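Local coordinates for telomerase reverse transcriptase (Takifugu rubripes, PDB 4LMO), which serves as the catalytic subunit of telomerase, elongating chromosome ends by copying an RNA template, and is represented here by its RNA-binding domain, at residues L14-M20 and L216-F221. Sequence-based numbering, arbitrary orientation.
Sequences LYGGRGM and LVRACF
Bends at chi2 (-62°) and chi3 (-76°) curl Met20 back onto helix 191-220, where its sulfur and methyl meet Cys220 and Leu216. SD lies 3.6 Å from SG of Cys220, and CE, set obliquely to the leucine branch, rests 3.7 Å from CD2 of Leu216. A bend at chi3 (50°) likewise turns the Arg218 guanidinium toward the end of helix 6-15: CA of Gly16 lies over one of its faces, and NH2 comes within 3.5 Å of Gly16 N. Between these two side chains the backbones meet directly. Gly17 N donates to O of Arg218 (2.8 Å), tilted slightly from the carbonyl plane, whereas Gly19 N reaches O of Ala219 (2.9 Å) from well above the plane of the Ala219 carbonyl. These acceptors belong to the last turn of the helix, whose carbonyls run short of in-helix donors. Glycine suits the approach: Gly16 and Gly17 have positive phi, a CB on Gly16 would strike the Arg218 carbonyl, and one on Gly19 would jam against the preceding carbonyl O. CB of Ala219 sits 3.3 Å from O of Gly19. Tyr88 of helix 88-93 also touches Met20 and Leu216. An alanine in place of Met20 would probably leave Cys220 SG and Leu216 CD2 without their apolar cover from this loop. The chemistry implies that main-chain hydrogen bonds and side-chain packing together join the loop after the RNA-binding TFLY motif to the C-terminal end of helix 191-220 within the RNA-binding domain.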
ATOM      1  N   LEU A  14       6.706  -0.522  13.232  1.00 41.14           N
ATOM      2  CA  LEU A  14       7.878   0.342  13.371  1.00 40.49           C
ATOM      3  C   LEU A  14       8.885   0.196  12.235  1.00 38.91           C
ATOM      4  O   LEU A  14       9.382   1.195  11.716  1.00 39.28           O
ATOM      5  CB  LEU A  14       8.592   0.080  14.699  1.00 41.57           C
ATOM      6  CG  LEU A  14       8.011   0.590  16.014  1.00 43.07           C
ATOM      7  CD1 LEU A  14       8.889   0.121  17.164  1.00 44.45           C
ATOM      8  CD2 LEU A  14       7.888   2.107  16.016  1.00 42.82           C
ATOM      9  N   TYR A  15       9.181  -1.045  11.855  1.00 37.11           N
ATOM     10  CA  TYR A  15      10.317  -1.325  10.977  1.00 35.86           C
ATOM     11  C   TYR A  15       9.989  -2.108   9.705  1.00 35.77           C
ATOM     12  O   TYR A  15      10.832  -2.203   8.807  1.00 35.74           O
ATOM     13  CB  TYR A  15      11.435  -2.025  11.769  1.00 35.36           C
ATOM     14  CG  TYR A  15      11.974  -1.182  12.904  1.00 35.07           C
ATOM     15  CD1 TYR A  15      12.777  -0.071  12.649  1.00 34.40           C
ATOM     16  CD2 TYR A  15      11.671  -1.484  14.232  1.00 35.42           C
ATOM     17  CE1 TYR A  15      13.265   0.711  13.680  1.00 34.69           C
ATOM     18  CE2 TYR A  15      12.155  -0.704  15.272  1.00 35.69           C
ATOM     19  CZ  TYR A  15      12.953   0.391  14.989  1.00 35.28           C
ATOM     20  OH  TYR A  15      13.437   1.166  16.013  1.00 35.73           O
ATOM     21  N   GLY A  16       8.782  -2.666   9.632  1.00 35.35           N
ATOM     22  CA  GLY A  16       8.349  -3.423   8.459  1.00 34.88           C
ATOM     23  C   GLY A  16       9.025  -4.773   8.315  1.00 35.18           C
ATOM     24  O   GLY A  16       9.802  -5.188   9.177  1.00 35.03           O
ATOM     25  N   GLY A  17       8.717  -5.458   7.215  1.00 35.25           N
ATOM     26  CA  GLY A  17       9.325  -6.743   6.884  1.00 35.92           C
ATOM     27  C   GLY A  17       8.835  -7.902   7.732  1.00 36.61           C
ATOM     28  O   GLY A  17       9.612  -8.792   8.073  1.00 37.13           O
ATOM     29  N   ARG A  18       7.546  -7.892   8.064  1.00 37.41           N
ATOM     30  CA  ARG A  18       6.941  -8.936   8.901  1.00 38.72           C
ATOM     31  C   ARG A  18       5.638  -9.477   8.308  1.00 38.75           C
ATOM     32  O   ARG A  18       4.878 -10.160   8.994  1.00 39.92           O
ATOM     33  CB  ARG A  18       6.672  -8.414  10.322  1.00 39.95           C
ATOM     34  CG  ARG A  18       7.862  -7.779  11.031  1.00 41.23           C
ATOM     35  CD  ARG A  18       8.786  -8.805  11.664  1.00 43.05           C
ATOM     36  NE  ARG A  18       9.851  -8.148  12.420  1.00 43.72           N
ATOM     37  CZ  ARG A  18      10.770  -8.775  13.151  1.00 44.63           C
ATOM     38  NH1 ARG A  18      10.776 -10.099  13.247  1.00 45.10           N
ATOM     39  NH2 ARG A  18      11.688  -8.065  13.791  1.00 45.53           N
ATOM     40  N   GLY A  19       5.378  -9.170   7.042  1.00 38.58           N
ATOM     41  CA  GLY A  19       4.167  -9.644   6.383  1.00 38.91           C
ATOM     42  C   GLY A  19       2.959  -8.743   6.562  1.00 38.99           C
ATOM     43  O   GLY A  19       3.051  -7.661   7.145  1.00 38.09           O
ATOM     44  N   MET A  20       1.817  -9.225   6.081  1.00 39.66           N
ATOM     45  CA  MET A  20       0.608  -8.417   5.924  1.00 40.55           C
ATOM     46  C   MET A  20      -0.147  -8.068   7.208  1.00 41.84           C
ATOM     47  O   MET A  20      -1.039  -7.219   7.186  1.00 42.01           O
ATOM     48  CB  MET A  20      -0.339  -9.089   4.925  1.00 40.49           C
ATOM     49  CG  MET A  20       0.160  -9.056   3.490  1.00 40.05           C
ATOM     50  SD  MET A  20       0.337  -7.375   2.862  1.00 39.25           S
ATOM     51  CE  MET A  20      -1.375  -6.950   2.565  1.00 39.39           C
ATOM     52  N   LEU A 216       2.474  -2.080   1.078  1.00 26.64           N
ATOM     53  CA  LEU A 216       2.684  -3.444   0.604  1.00 27.27           C
ATOM     54  C   LEU A 216       4.165  -3.793   0.522  1.00 27.48           C
ATOM     55  O   LEU A 216       4.580  -4.875   0.940  1.00 27.81           O
ATOM     56  CB  LEU A 216       2.017  -3.641  -0.759  1.00 27.55           C
ATOM     57  CG  LEU A 216       0.497  -3.453  -0.799  1.00 27.98           C
ATOM     58  CD1 LEU A 216       0.003  -3.394  -2.235  1.00 27.91           C
ATOM     59  CD2 LEU A 216      -0.210  -4.555  -0.024  1.00 28.79           C
ATOM     60  N   VAL A 217       4.953  -2.865  -0.017  1.00 27.80           N
ATOM     61  CA  VAL A 217       6.394  -3.034  -0.132  1.00 28.14           C
ATOM     62  C   VAL A 217       7.026  -3.169   1.259  1.00 29.07           C
ATOM     63  O   VAL A 217       7.825  -4.080   1.492  1.00 29.54           O
ATOM     64  CB  VAL A 217       7.034  -1.884  -0.948  1.00 28.00           C
ATOM     65  CG1 VAL A 217       8.545  -2.045  -1.034  1.00 28.10           C
ATOM     66  CG2 VAL A 217       6.440  -1.827  -2.347  1.00 27.59           C
ATOM     67  N   ARG A 218       6.643  -2.277   2.177  1.00 29.55           N
ATOM     68  CA  ARG A 218       7.121  -2.313   3.567  1.00 30.39           C
ATOM     69  C   ARG A 218       6.813  -3.628   4.281  1.00 30.14           C
ATOM     70  O   ARG A 218       7.662  -4.162   4.995  1.00 30.51           O
ATOM     71  CB  ARG A 218       6.537  -1.149   4.377  1.00 31.77           C
ATOM     72  CG  ARG A 218       7.428   0.081   4.447  1.00 33.61           C
ATOM     73  CD  ARG A 218       6.845   1.178   5.335  1.00 34.75           C
ATOM     74  NE  ARG A 218       6.430   0.687   6.652  1.00 37.20           N
ATOM     75  CZ  ARG A 218       7.232   0.540   7.707  1.00 38.31           C
ATOM     76  NH1 ARG A 218       8.523   0.838   7.627  1.00 39.62           N
ATOM     77  NH2 ARG A 218       6.739   0.085   8.851  1.00 38.37           N
ATOM     78  N   ALA A 219       5.602  -4.143   4.085  1.00 29.64           N
ATOM     79  CA  ALA A 219       5.155  -5.353   4.770  1.00 29.94           C
ATOM     80  C   ALA A 219       5.758  -6.637   4.190  1.00 30.63           C
ATOM     81  O   ALA A 219       6.302  -7.461   4.931  1.00 30.70           O
ATOM     82  CB  ALA A 219       3.635  -5.425   4.774  1.00 30.13           C
ATOM     83  N   CYS A 220       5.675  -6.787   2.868  1.00 30.69           N
ATOM     84  CA  CYS A 220       6.004  -8.048   2.194  1.00 31.60           C
ATOM     85  C   CYS A 220       7.481  -8.235   1.863  1.00 31.74           C
ATOM     86  O   CYS A 220       7.916  -9.350   1.578  1.00 31.82           O
ATOM     87  CB  CYS A 220       5.178  -8.190   0.914  1.00 31.72           C
ATOM     88  SG  CYS A 220       3.398  -8.100   1.189  1.00 32.84           S
ATOM     89  N   PHE A 221       8.244  -7.149   1.894  1.00 31.86           N
ATOM     90  CA  PHE A 221       9.646  -7.196   1.505  1.00 32.53           C
ATOM     91  C   PHE A 221      10.547  -6.541   2.542  1.00 34.04           C
ATOM     92  O   PHE A 221      10.077  -5.805   3.413  1.00 34.20           O
ATOM     93  CB  PHE A 221       9.847  -6.505   0.150  1.00 31.64           C
ATOM     94  CG  PHE A 221       9.081  -7.136  -0.979  1.00 31.10           C
ATOM     95  CD1 PHE A 221       9.639  -8.170  -1.724  1.00 31.51           C
ATOM     96  CD2 PHE A 221       7.804  -6.691  -1.306  1.00 30.81           C
ATOM     97  CE1 PHE A 221       8.932  -8.755  -2.767  1.00 31.76           C
ATOM     98  CE2 PHE A 221       7.092  -7.269  -2.345  1.00 31.00           C
ATOM     99  CZ  PHE A 221       7.658  -8.302  -3.080  1.00 31.48           C
TER